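Local atomic coordinates of Alpha/beta hydrolase fold protein (Chitinophaga pinensis, PDB entry 4PW0), a protein that probably acts as a hydrolase of the alpha/beta hydrolase fold with a serine nucleophile, although its natural substrate is not established. Residues 10-16 / 28-32; 41-45 / 108-112; 48-52 / 67-71; 113-117 / 130-136. All blocks are in the same frame, centred on the assembly; numbering follows the deposited sequence. Where two conformers were deposited one is given.

Contact 1: 10-16 / 28-32; sequences DHATAPT and YRSLG
A partly buried packing contact lays the N-terminal loop 10-16 along strand 28-31, near one edge of the sheet, and Thr16 and Arg29 supply its direct polar link. Arg29 NE donates to Thr16 OG1 at 3.0 Å with an N-H...O angle of 161°, and the hydroxyl oxygen lies practically in the guanidinium plane; a second bond from NH2 to the same oxygen is weak. With Arg29 CG opposite the carbonyl carbon (chi1 -51°), the extended chain passes close by the Ala14 carbonyl, CD lying 3.5 Å from Ala14 O. The outer nitrogen NH2 has its stronger partner in Asp50, through a salt bridge.

Two waters bridge the segments. Water 1 accepts from Arg29 NH1 at 2.9 Å, donates to His11 O and sits above the centre of the His11 ring. Water 2 accepts from Ser30 N and donates to Pro15 O. At the other end the packing is apolar: Leu31 straddles the loop, CD2 3.7 Å from His11 CA and CD1 3.8 Å from Ala14 CB. An Asx motif turns the loop here, Thr13 N donating to Asp10 OD1 at 3.0 Å.

Tyr28 pairs through its backbone with Gln17, so Pro15 and Ser30 come two residues further on, where water 2 replaces a direct bond, consistent with pairing that gives out at the open end of the hairpin of strands 17-21 and 24-31.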
loop_
_atom_site.group_PDB
_atom_site.type_symbol
_atom_site.label_atom_id
_atom_site.label_comp_id
_atom_site.label_asym_id
_atom_site.label_seq_id
_atom_site.Cartn_x
_atom_site.Cartn_y
_atom_site.Cartn_z
ATOM N N ASP A 10 17.055 -21.677 5.662
ATOM C CA ASP A 10 16.829 -20.255 5.721
ATOM C C ASP A 10 17.913 -19.520 4.967
ATOM O O ASP A 10 18.779 -20.111 4.316
ATOM C CB ASP A 10 16.684 -19.784 7.176
ATOM C CG ASP A 10 17.972 -19.785 7.947
ATOM O OD1 ASP A 10 18.978 -20.269 7.418
ATOM O OD2 ASP A 10 17.985 -19.303 9.126
ATOM N N HIS A 11 17.841 -18.182 4.988
ATOM C CA HIS A 11 18.769 -17.426 4.196
ATOM C C HIS A 11 20.230 -17.722 4.561
ATOM O O HIS A 11 21.109 -17.852 3.711
ATOM C CB HIS A 11 18.480 -15.941 4.346
ATOM C CG HIS A 11 19.259 -15.115 3.396
ATOM N ND1 HIS A 11 18.818 -14.816 2.105
ATOM C CD2 HIS A 11 20.503 -14.616 3.505
ATOM C CE1 HIS A 11 19.779 -14.157 1.484
ATOM N NE2 HIS A 11 20.790 -13.987 2.321
ATOM N N ALA A 12 20.528 -17.815 5.859
ATOM C CA ALA A 12 21.897 -18.012 6.286
ATOM C C ALA A 12 22.424 -19.409 5.941
ATOM O O ALA A 12 23.601 -19.540 5.686
ATOM C CB ALA A 12 21.988 -17.811 7.789
ATOM N N THR A 13 21.540 -20.421 5.911
ATOM C CA THR A 13 21.988 -21.812 5.794
ATOM C C THR A 13 21.775 -22.460 4.435
ATOM O O THR A 13 22.394 -23.496 4.154
ATOM C CB THR A 13 21.337 -22.679 6.885
ATOM O OG1 THR A 13 19.921 -22.749 6.708
ATOM C CG2 THR A 13 21.637 -22.149 8.246
ATOM N N ALA A 14 20.959 -21.870 3.557
ATOM C CA ALA A 14 20.676 -22.506 2.279
ATOM C C ALA A 14 21.987 -22.605 1.455
ATOM O O ALA A 14 22.656 -21.619 1.230
ATOM C CB ALA A 14 19.618 -21.717 1.513
ATOM N N PRO A 15 22.357 -23.827 0.955
ATOM C CA PRO A 15 23.593 -23.911 0.233
ATOM C C PRO A 15 23.458 -23.265 -1.123
ATOM O O PRO A 15 22.359 -23.301 -1.717
ATOM C CB PRO A 15 23.819 -25.418 0.065
ATOM C CG PRO A 15 22.484 -26.003 0.190
ATOM C CD PRO A 15 21.747 -25.131 1.183
ATOM N N THR A 16 24.565 -22.731 -1.616
ATOM C CA THR A 16 24.619 -22.300 -2.993
ATOM C C THR A 16 24.650 -23.557 -3.878
ATOM O O THR A 16 25.490 -24.439 -3.718
ATOM C CB THR A 16 25.785 -21.348 -3.208
ATOM O OG1 THR A 16 25.704 -20.267 -2.244
ATOM C CG2 THR A 16 25.785 -20.813 -4.632
ATOM N N TYR A 28 22.419 -20.515 -7.543
ATOM C CA TYR A 28 21.143 -20.195 -6.956
ATOM C C TYR A 28 21.011 -20.793 -5.580
ATOM O O TYR A 28 21.822 -21.643 -5.163
ATOM C CB TYR A 28 20.002 -20.663 -7.860
ATOM C CG TYR A 28 19.818 -22.169 -7.900
ATOM C CD1 TYR A 28 20.607 -22.954 -8.733
ATOM C CD2 TYR A 28 18.860 -22.802 -7.120
ATOM C CE1 TYR A 28 20.413 -24.343 -8.789
ATOM C CE2 TYR A 28 18.687 -24.171 -7.151
ATOM C CZ TYR A 28 19.463 -24.921 -8.010
ATOM O OH TYR A 28 19.270 -26.298 -8.019
ATOM N N ARG A 29 20.011 -20.330 -4.878
ATOM C CA ARG A 29 19.585 -20.903 -3.602
ATOM C C ARG A 29 18.090 -21.071 -3.556
ATOM O O ARG A 29 17.325 -20.300 -4.150
ATOM C CB ARG A 29 20.098 -20.089 -2.406
ATOM C CG ARG A 29 21.567 -19.793 -2.406
ATOM C CD ARG A 29 22.049 -19.081 -1.168
ATOM N NE ARG A 29 23.403 -18.621 -1.289
ATOM C CZ ARG A 29 23.893 -17.484 -0.816
ATOM N NH1 ARG A 29 23.101 -16.617 -0.176
ATOM N NH2 ARG A 29 25.150 -17.198 -1.026
ATOM N N SER A 30 17.653 -22.103 -2.858
ATOM C CA SER A 30 16.252 -22.395 -2.670
ATOM C C SER A 30 15.956 -22.362 -1.180
ATOM O O SER A 30 16.606 -23.064 -0.375
ATOM C CB SER A 30 15.863 -23.740 -3.282
ATOM O OG SER A 30 14.485 -23.974 -3.181
ATOM N N LEU A 31 15.046 -21.475 -0.801
ATOM C CA LEU A 31 14.655 -21.301 0.576
ATOM C C LEU A 31 13.274 -21.794 0.811
ATOM O O LEU A 31 12.407 -21.788 -0.070
ATOM C CB LEU A 31 14.724 -19.834 1.000
ATOM C CG LEU A 31 16.098 -19.240 1.259
ATOM C CD1 LEU A 31 17.043 -19.272 0.086
ATOM C CD2 LEU A 31 15.943 -17.801 1.760
ATOM N N GLY A 32 13.047 -22.205 2.067
ATOM C CA GLY A 32 11.738 -22.735 2.426
ATOM C C GLY A 32 11.552 -24.175 1.957
ATOM O O GLY A 32 12.435 -24.786 1.338
HETATM O O HOH W 1 20.533 -17.233 1.031
HETATM O O HOH W 2 19.722 -23.928 -1.794
#

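Contact 2: 41-45 / 108-112; sequences CFQHF and GFSLG
Phe42 O is approached by two groups of segment 108-112. Phe109 N donates to it at 3.0 Å in an almost linear bond (176°), while Gly112 CA directs a C-H at it from 3.6 Å. The first bond belongs to the parallel pairing of strands 39-42 and 104-109, in which Phe42 bridges Gly108; the second comes from the start of helix 111-122. Gly112 N adds a weak bond to Gln43 O, its better acceptor being Phe109 O within its own turn. With no side chain at Gly108 or Gly112, strand and helix can close this tightly on Phe42.

His44 then runs beside Phe109, pointing the same way. Its CB lies 3.5 Å from Phe109 CD2, and the two rings meet obliquely with planes at 76°. His44 CG sits between the backbone N and the carbonyl carbon (chi1 73°), and ND1 donates to Phe45 O at 2.8 Å, which limits rotation of the imidazole. Gln43 OE1 accepts a hydrogen bond from His44 N at 2.9 Å, in the carbonyl plane, and reaches the edge of the Phe109 ring.

Ser110 has the strained, positive-phi backbone expected of a nucleophile elbow, and with His262 and Asp234 it probably forms a catalytic triad. Phe45 N and Leu111 N lie 4.6 Å apart beside Ser110, consistent with the two-amide oxyanion hole of this family, which would stabilise negative charge on a bound intermediate.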
loop_
_atom_site.group_PDB
_atom_site.type_symbol
_atom_site.label_atom_id
_atom_site.label_comp_id
_atom_site.label_asym_id
_atom_site.label_seq_id
_atom_site.Cartn_x
_atom_site.Cartn_y
_atom_site.Cartn_z
ATOM N N CYS A 41 12.942 -14.669 -7.515
ATOM C CA CYS A 41 13.393 -13.327 -7.166
ATOM C C CYS A 41 14.494 -12.855 -8.088
ATOM O O CYS A 41 15.434 -13.605 -8.395
ATOM C CB CYS A 41 13.874 -13.279 -5.705
ATOM S SG CYS A 41 12.607 -13.742 -4.521
ATOM N N PHE A 42 14.408 -11.602 -8.504
ATOM C CA PHE A 42 15.289 -10.992 -9.489
ATOM C C PHE A 42 15.950 -9.763 -8.898
ATOM O O PHE A 42 15.269 -8.850 -8.447
ATOM C CB PHE A 42 14.538 -10.615 -10.773
ATOM C CG PHE A 42 13.867 -11.784 -11.456
ATOM C CD1 PHE A 42 12.691 -12.317 -10.965
ATOM C CD2 PHE A 42 14.410 -12.324 -12.616
ATOM C CE1 PHE A 42 12.052 -13.387 -11.595
ATOM C CE2 PHE A 42 13.778 -13.397 -13.238
ATOM C CZ PHE A 42 12.631 -13.938 -12.717
ATOM N N GLN A 43 17.268 -9.782 -8.885
ATOM C CA GLN A 43 18.078 -8.866 -8.055
ATOM C C GLN A 43 18.339 -7.484 -8.662
ATOM O O GLN A 43 18.182 -7.261 -9.873
ATOM C CB GLN A 43 19.394 -9.586 -7.706
ATOM C CG GLN A 43 20.315 -8.974 -6.666
ATOM C CD GLN A 43 19.660 -8.703 -5.341
ATOM O OE1 GLN A 43 18.694 -7.915 -5.223
ATOM N NE2 GLN A 43 20.127 -9.417 -4.308
ATOM N N HIS A 44 18.747 -6.555 -7.797
ATOM C CA HIS A 44 19.130 -5.198 -8.201
ATOM C C HIS A 44 20.469 -5.050 -8.861
ATOM O O HIS A 44 21.246 -5.999 -8.900
ATOM C CB HIS A 44 19.076 -4.292 -6.952
ATOM C CG HIS A 44 20.193 -4.491 -5.955
ATOM N ND1 HIS A 44 21.448 -3.965 -6.131
ATOM C CD2 HIS A 44 20.217 -5.066 -4.730
ATOM C CE1 HIS A 44 22.212 -4.261 -5.088
ATOM N NE2 HIS A 44 21.481 -4.892 -4.213
ATOM N N PHE A 45 20.798 -3.808 -9.277
ATOM C CA PHE A 45 22.102 -3.436 -9.942
ATOM C C PHE A 45 23.295 -3.700 -9.048
ATOM O O PHE A 45 23.397 -3.156 -7.984
ATOM C CB PHE A 45 22.075 -1.940 -10.287
ATOM C CG PHE A 45 23.358 -1.353 -10.831
ATOM C CD1 PHE A 45 23.968 -1.870 -11.961
ATOM C CD2 PHE A 45 23.921 -0.247 -10.261
ATOM C CE1 PHE A 45 25.126 -1.292 -12.452
ATOM C CE2 PHE A 45 25.090 0.321 -10.724
ATOM C CZ PHE A 45 25.707 -0.200 -11.853
ATOM N N GLY A 108 10.710 -8.673 -8.492
ATOM C CA GLY A 108 11.832 -8.017 -9.122
ATOM C C GLY A 108 12.121 -6.698 -8.407
ATOM O O GLY A 108 11.228 -5.854 -8.288
ATOM N N PHE A 109 13.391 -6.519 -8.016
ATOM C CA PHE A 109 13.846 -5.275 -7.396
ATOM C C PHE A 109 14.780 -4.549 -8.361
ATOM O O PHE A 109 15.760 -5.124 -8.826
ATOM C CB PHE A 109 14.579 -5.624 -6.093
ATOM C CG PHE A 109 15.211 -4.431 -5.365
ATOM C CD1 PHE A 109 14.566 -3.214 -5.302
ATOM C CD2 PHE A 109 16.426 -4.574 -4.697
ATOM C CE1 PHE A 109 15.135 -2.140 -4.633
ATOM C CE2 PHE A 109 16.972 -3.520 -3.994
ATOM C CZ PHE A 109 16.325 -2.292 -3.972
ATOM N N SER A 110 14.463 -3.282 -8.676
ATOM C CA SER A 110 15.334 -2.387 -9.450
ATOM C C SER A 110 15.498 -3.003 -10.873
ATOM O O SER A 110 14.473 -3.251 -11.524
ATOM C CB SER A 110 16.620 -2.153 -8.690
ATOM O OG SER A 110 17.441 -1.274 -9.452
ATOM N N LEU A 111 16.713 -3.301 -11.325
ATOM C CA LEU A 111 16.896 -4.002 -12.590
ATOM C C LEU A 111 15.994 -5.239 -12.699
ATOM O O LEU A 111 15.380 -5.501 -13.743
ATOM C CB LEU A 111 18.358 -4.414 -12.674
ATOM C CG LEU A 111 18.722 -5.325 -13.828
ATOM C CD1 LEU A 111 18.429 -4.676 -15.154
ATOM C CD2 LEU A 111 20.202 -5.689 -13.726
ATOM N N GLY A 112 15.876 -6.003 -11.605
ATOM C CA GLY A 112 15.012 -7.138 -11.600
ATOM C C GLY A 112 13.554 -6.802 -11.840
ATOM O O GLY A 112 12.801 -7.608 -12.400
#

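Contact 3: 48-52 / 67-71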
loop_
_atom_site.group_PDB
_atom_site.type_symbol
_atom_site.label_atom_id
_atom_site.label_comp_id
_atom_site.label_asym_id
_atom_site.label_seq_id
_atom_site.Cartn_x
_atom_site.Cartn_y
_atom_site.Cartn_z
ATOM N N THR A 48 24.259 -9.449 -5.657
ATOM C CA THR A 48 24.475 -10.905 -5.741
ATOM C C THR A 48 23.532 -11.591 -4.782
ATOM O O THR A 48 22.616 -10.991 -4.236
ATOM C CB THR A 48 25.950 -11.245 -5.424
ATOM O OG1 THR A 48 26.200 -10.970 -4.041
ATOM C CG2 THR A 48 26.891 -10.438 -6.336
ATOM N N LEU A 49 23.715 -12.902 -4.601
ATOM C CA LEU A 49 22.837 -13.638 -3.760
ATOM C C LEU A 49 22.771 -13.069 -2.329
ATOM O O LEU A 49 21.707 -13.118 -1.677
ATOM C CB LEU A 49 23.238 -15.112 -3.654
ATOM C CG LEU A 49 23.085 -15.900 -4.958
ATOM C CD1 LEU A 49 23.876 -17.206 -4.889
ATOM C CD2 LEU A 49 21.617 -16.202 -5.247
ATOM N N ASP A 50 23.913 -12.521 -1.877
ATOM C CA ASP A 50 24.127 -12.029 -0.531
ATOM C C ASP A 50 23.585 -10.585 -0.292
ATOM O O ASP A 50 23.674 -10.054 0.824
ATOM C CB ASP A 50 25.639 -12.090 -0.201
ATOM C CG ASP A 50 26.215 -13.504 -0.240
ATOM O OD1 ASP A 50 25.500 -14.510 0.085
ATOM O OD2 ASP A 50 27.428 -13.547 -0.622
ATOM N N ASN A 51 23.071 -9.967 -1.366
ATOM C CA ASN A 51 22.434 -8.634 -1.231
ATOM C C ASN A 51 20.962 -8.719 -0.930
ATOM O O ASN A 51 20.307 -7.709 -0.653
ATOM C CB ASN A 51 22.688 -7.825 -2.484
ATOM C CG ASN A 51 24.146 -7.431 -2.603
ATOM O OD1 ASN A 51 24.967 -8.089 -3.266
ATOM N ND2 ASN A 51 24.508 -6.358 -1.875
ATOM N N TRP A 52 20.370 -9.928 -0.979
ATOM C CA TRP A 52 19.011 -10.114 -0.520
ATOM C C TRP A 52 18.920 -9.959 0.996
ATOM O O TRP A 52 19.770 -10.492 1.724
ATOM C CB TRP A 52 18.432 -11.469 -0.955
ATOM C CG TRP A 52 18.179 -11.569 -2.419
ATOM C CD1 TRP A 52 18.927 -12.280 -3.347
ATOM C CD2 TRP A 52 17.131 -10.941 -3.149
ATOM N NE1 TRP A 52 18.420 -12.090 -4.608
ATOM C CE2 TRP A 52 17.297 -11.304 -4.511
ATOM C CE3 TRP A 52 16.055 -10.113 -2.802
ATOM C CZ2 TRP A 52 16.468 -10.807 -5.519
ATOM C CZ3 TRP A 52 15.220 -9.652 -3.793
ATOM C CH2 TRP A 52 15.436 -9.994 -5.145
ATOM N N ILE A 67 13.197 -18.879 -4.671
ATOM C CA ILE A 67 14.422 -19.065 -5.399
ATOM C C ILE A 67 15.073 -17.699 -5.606
ATOM O O ILE A 67 14.449 -16.775 -6.139
ATOM C CB ILE A 67 14.171 -19.717 -6.795
ATOM C CG1 ILE A 67 13.483 -21.085 -6.660
ATOM C CG2 ILE A 67 15.457 -19.778 -7.605
ATOM C CD1 ILE A 67 14.372 -22.128 -6.124
ATOM N N ILE A 68 16.305 -17.585 -5.150
ATOM C CA ILE A 68 17.191 -16.469 -5.470
ATOM C C ILE A 68 18.279 -16.995 -6.369
ATOM O O ILE A 68 18.737 -18.154 -6.195
ATOM C CB ILE A 68 17.752 -15.748 -4.220
ATOM C CG1 ILE A 68 18.393 -16.724 -3.204
ATOM C CG2 ILE A 68 16.656 -14.904 -3.556
ATOM C CD1 ILE A 68 19.161 -16.042 -2.096
ATOM N N PHE A 69 18.683 -16.227 -7.356
ATOM C CA PHE A 69 19.680 -16.665 -8.314
ATOM C C PHE A 69 20.549 -15.558 -8.818
ATOM O O PHE A 69 20.130 -14.385 -8.841
ATOM C CB PHE A 69 19.022 -17.419 -9.499
ATOM C CG PHE A 69 18.345 -16.527 -10.509
ATOM C CD1 PHE A 69 17.112 -15.921 -10.230
ATOM C CD2 PHE A 69 18.923 -16.304 -11.719
ATOM C CE1 PHE A 69 16.517 -15.093 -11.169
ATOM C CE2 PHE A 69 18.339 -15.487 -12.674
ATOM C CZ PHE A 69 17.121 -14.870 -12.393
ATOM N N ASP A 70 21.736 -15.916 -9.301
ATOM C CA ASP A 70 22.580 -15.015 -10.038
ATOM C C ASP A 70 22.320 -15.213 -11.522
ATOM O O ASP A 70 22.472 -16.342 -12.068
ATOM C CB ASP A 70 24.039 -15.220 -9.762
ATOM C CG ASP A 70 24.512 -14.725 -8.411
ATOM O OD1 ASP A 70 24.000 -13.698 -7.915
ATOM O OD2 ASP A 70 25.465 -15.381 -7.833
ATOM N N ASN A 71 21.887 -14.175 -12.206
ATOM C CA ASN A 71 21.721 -14.250 -13.645
ATOM C C ASN A 71 23.118 -14.421 -14.316
ATOM O O ASN A 71 24.154 -14.300 -13.674
ATOM C CB ASN A 71 20.931 -13.028 -14.122
ATOM C CG ASN A 71 20.077 -13.310 -15.355
ATOM O OD1 ASN A 71 20.426 -14.139 -16.225
ATOM N ND2 ASN A 71 18.912 -12.645 -15.437
HETATM O O HOH W 3 17.825 -13.435 -7.358
HETATM O O HOH W 4 20.618 -12.813 -6.434
#
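The apolar interactions between Trp52, Leu49 and Ile68 dominate. Ile68 CG2 sits over one face of the indole, 3.5 Å from the centroid of its five-membered ring and only 15° off the normal, a true CH-pi contact. With CG1 between the backbone N and the carbonyl carbon (chi1 51°), Ile68 turns its other branch to Leu49, whose CD2 is 3.9 Å from CG1. The same CD2 also rests on the peptide between Ile68 and Phe69, 3.6 Å from Ile68 O.

Polar linkage runs through water. Trp52 NE1 donates to water 4 at 2.9 Å, and that water in turn donates to Phe69 O. A weaker bond from NE1 leads to water 3, which accepts from Phe69 N at 2.9 Å.

Carboxylate contacts form the third group. Asp70 lies across Leu49, its OD2 3.8 Å from Leu49 CG, and OD1 faces the turn at Thr48 CA from 3.6 Å. This turn is held internally by Thr48 N donating to Asn51 OD1 at 2.8 Å.

The division of labour implies that hydrophobic packing accounts for most of the direct contact between the loop and strand 66-69, while two bridging waters link the indole N-H to the Phe69 backbone.

Contact 4: 113-117 / 130-136; sequences GFIVQ and IIIVGAA
The Phe114 ring and the Gln117 amide meet the loop after strand 127-133 at the same residue, Ala136. Ala136 N lies at the edge of the phenyl ring, in its plane; this buried N-H has no hydrogen-bond partner in the model. Ala136 O comes obliquely to the ring, 3.6 Å from Phe114 CD1, and Trp210 stacks on Phe114 from outside the contact. The Gln117 amide has an acceptor in its own plane for each N-H: NE2 donates to Ala136 O at 3.1 Å (168°) and to Gly113 O, one turn back in the helix, at 3.0 Å. Both carbonyls are met from above their planes, and the two in-plane bonds would hold the amide's rotation. Trp210 NE1 donates to Ala136 O as well, giving that oxygen a second partner.

An apolar seam continues along the strand. Gln117 CG crosses Ile132 at about a right angle, 3.8 Å from CD1. Val116 CG2, turned between the backbone N and the carbonyl carbon (chi1 -62° for CG1), touches Ile132 CG1 and Ile130 CG2, each at 3.9 Å. Ala135 CB touches both Gly113 CA and Phe114 CE1, 4.0 Å from each, an approach helped by the bare glycine.

Helix 113-117 and strand 130-133 run at 149° with axes 8.2 Å apart. This is the near-antiparallel packing of a beta-alpha-beta crossover, here the unit of strand 104-109, helix 111-122 and strand 127-133 that carries the probable nucleophile elbow of the alpha/beta hydrolase fold.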
loop_
_atom_site.group_PDB
_atom_site.type_symbol
_atom_site.label_atom_id
_atom_site.label_comp_id
_atom_site.label_asym_id
_atom_site.label_seq_id
_atom_site.Cartn_x
_atom_site.Cartn_y
_atom_site.Cartn_z
ATOM N N GLY A 113 13.141 -5.607 -11.402
ATOM C CA GLY A 113 11.804 -5.135 -11.678
ATOM C C GLY A 113 11.561 -4.832 -13.148
ATOM O O GLY A 113 10.400 -4.852 -13.601
ATOM N N PHE A 114 12.604 -4.511 -13.899
ATOM C CA PHE A 114 12.469 -4.372 -15.356
ATOM C C PHE A 114 12.312 -5.764 -15.998
ATOM O O PHE A 114 11.417 -5.996 -16.845
ATOM C CB PHE A 114 13.725 -3.764 -15.988
ATOM C CG PHE A 114 14.147 -2.422 -15.470
ATOM C CD1 PHE A 114 13.307 -1.582 -14.754
ATOM C CD2 PHE A 114 15.426 -1.991 -15.717
ATOM C CE1 PHE A 114 13.760 -0.359 -14.263
ATOM C CE2 PHE A 114 15.872 -0.773 -15.269
ATOM C CZ PHE A 114 15.062 0.065 -14.555
ATOM N N ILE A 115 13.105 -6.720 -15.529
ATOM C CA ILE A 115 13.072 -8.090 -16.070
ATOM C C ILE A 115 11.699 -8.715 -15.859
ATOM O O ILE A 115 11.152 -9.361 -16.782
ATOM C CB ILE A 115 14.198 -8.946 -15.452
ATOM C CG1 ILE A 115 15.568 -8.469 -15.956
ATOM C CG2 ILE A 115 14.026 -10.436 -15.807
ATOM C CD1 ILE A 115 16.760 -8.998 -15.167
ATOM N N VAL A 116 11.070 -8.525 -14.696
ATOM C CA VAL A 116 9.773 -9.205 -14.494
ATOM C C VAL A 116 8.701 -8.601 -15.388
ATOM O O VAL A 116 7.799 -9.312 -15.789
ATOM C CB VAL A 116 9.320 -9.223 -13.025
ATOM C CG1 VAL A 116 10.342 -9.990 -12.179
ATOM C CG2 VAL A 116 9.069 -7.831 -12.431
ATOM N N GLN A 117 8.778 -7.302 -15.682
ATOM C CA GLN A 117 7.824 -6.689 -16.631
ATOM C C GLN A 117 7.998 -7.309 -18.032
ATOM O O GLN A 117 7.031 -7.693 -18.671
ATOM C CB GLN A 117 8.031 -5.208 -16.742
ATOM C CG GLN A 117 7.675 -4.398 -15.505
ATOM C CD GLN A 117 8.075 -2.952 -15.685
ATOM O OE1 GLN A 117 7.520 -2.250 -16.537
ATOM N NE2 GLN A 117 8.999 -2.491 -14.867
ATOM N N ILE A 130 2.972 -10.907 -9.773
ATOM C CA ILE A 130 4.193 -10.117 -9.957
ATOM C C ILE A 130 4.334 -9.099 -8.823
ATOM O O ILE A 130 3.383 -8.383 -8.505
ATOM C CB ILE A 130 4.116 -9.343 -11.284
ATOM C CG1 ILE A 130 3.875 -10.302 -12.456
ATOM C CG2 ILE A 130 5.317 -8.452 -11.515
ATOM C CD1 ILE A 130 3.615 -9.577 -13.763
ATOM N N ILE A 131 5.551 -9.008 -8.265
ATOM C CA ILE A 131 5.910 -7.934 -7.323
ATOM C C ILE A 131 7.045 -7.126 -7.950
ATOM O O ILE A 131 8.042 -7.710 -8.382
ATOM C CB ILE A 131 6.359 -8.497 -5.972
ATOM C CG1 ILE A 131 5.273 -9.388 -5.379
ATOM C CG2 ILE A 131 6.732 -7.359 -5.026
ATOM C CD1 ILE A 131 5.827 -10.477 -4.489
ATOM N N ILE A 132 6.882 -5.801 -7.993
ATOM C CA ILE A 132 7.862 -4.871 -8.531
ATOM C C ILE A 132 8.248 -3.933 -7.395
ATOM O O ILE A 132 7.377 -3.260 -6.845
ATOM C CB ILE A 132 7.327 -4.062 -9.723
ATOM C CG1 ILE A 132 6.952 -4.974 -10.868
ATOM C CG2 ILE A 132 8.346 -2.999 -10.142
ATOM C CD1 ILE A 132 6.209 -4.288 -11.985
ATOM N N VAL A 133 9.539 -3.879 -7.089
ATOM C CA VAL A 133 10.056 -2.993 -6.031
ATOM C C VAL A 133 11.068 -2.048 -6.651
ATOM O O VAL A 133 11.981 -2.498 -7.346
ATOM C CB VAL A 133 10.721 -3.769 -4.895
ATOM C CG1 VAL A 133 11.173 -2.834 -3.796
ATOM C CG2 VAL A 133 9.800 -4.866 -4.383
ATOM N N GLY A 134 10.934 -0.747 -6.397
ATOM C CA GLY A 134 11.992 0.170 -6.779
ATOM C C GLY A 134 12.306 0.181 -8.261
ATOM O O GLY A 134 13.499 0.143 -8.636
ATOM N N ALA A 135 11.303 0.248 -9.122
ATOM C CA ALA A 135 11.548 0.210 -10.555
ATOM C C ALA A 135 10.674 1.207 -11.308
ATOM O O ALA A 135 10.241 2.215 -10.727
ATOM C CB ALA A 135 11.444 -1.213 -11.083
ATOM N N ALA A 136 10.504 0.982 -12.620
ATOM C CA ALA A 136 9.914 2.005 -13.486
ATOM C C ALA A 136 9.607 1.319 -14.808
ATOM O O ALA A 136 10.243 0.321 -15.146
ATOM C CB ALA A 136 10.874 3.178 -13.710
#

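In the fold
All four contacts reach one mixed sheet. Centre to centre, contact 2 lies about 2 Å from the middle of the chain, contact 4 about 7 Å and contact 3 about 9 Å; contact 1, at about 17 Å, is partly exposed. Contacts 2 and 4 share helix 111-122, use neighbouring strands 104-109 and 127-133, and combine close glycine contacts with direct hydrogen bonds and, in contact 4, apolar packing. Contacts 1 and 3 use neighbouring strands 24-31 and 66-69, include bridging waters, and are joined by the Arg29-Asp50 salt bridge. Contact 3 meets contact 2 where Gln43 NE2 probably bonds Thr48 O. The salt bridge lies toward the sheet's edge; strand pairing within a contact is central, in contact 2.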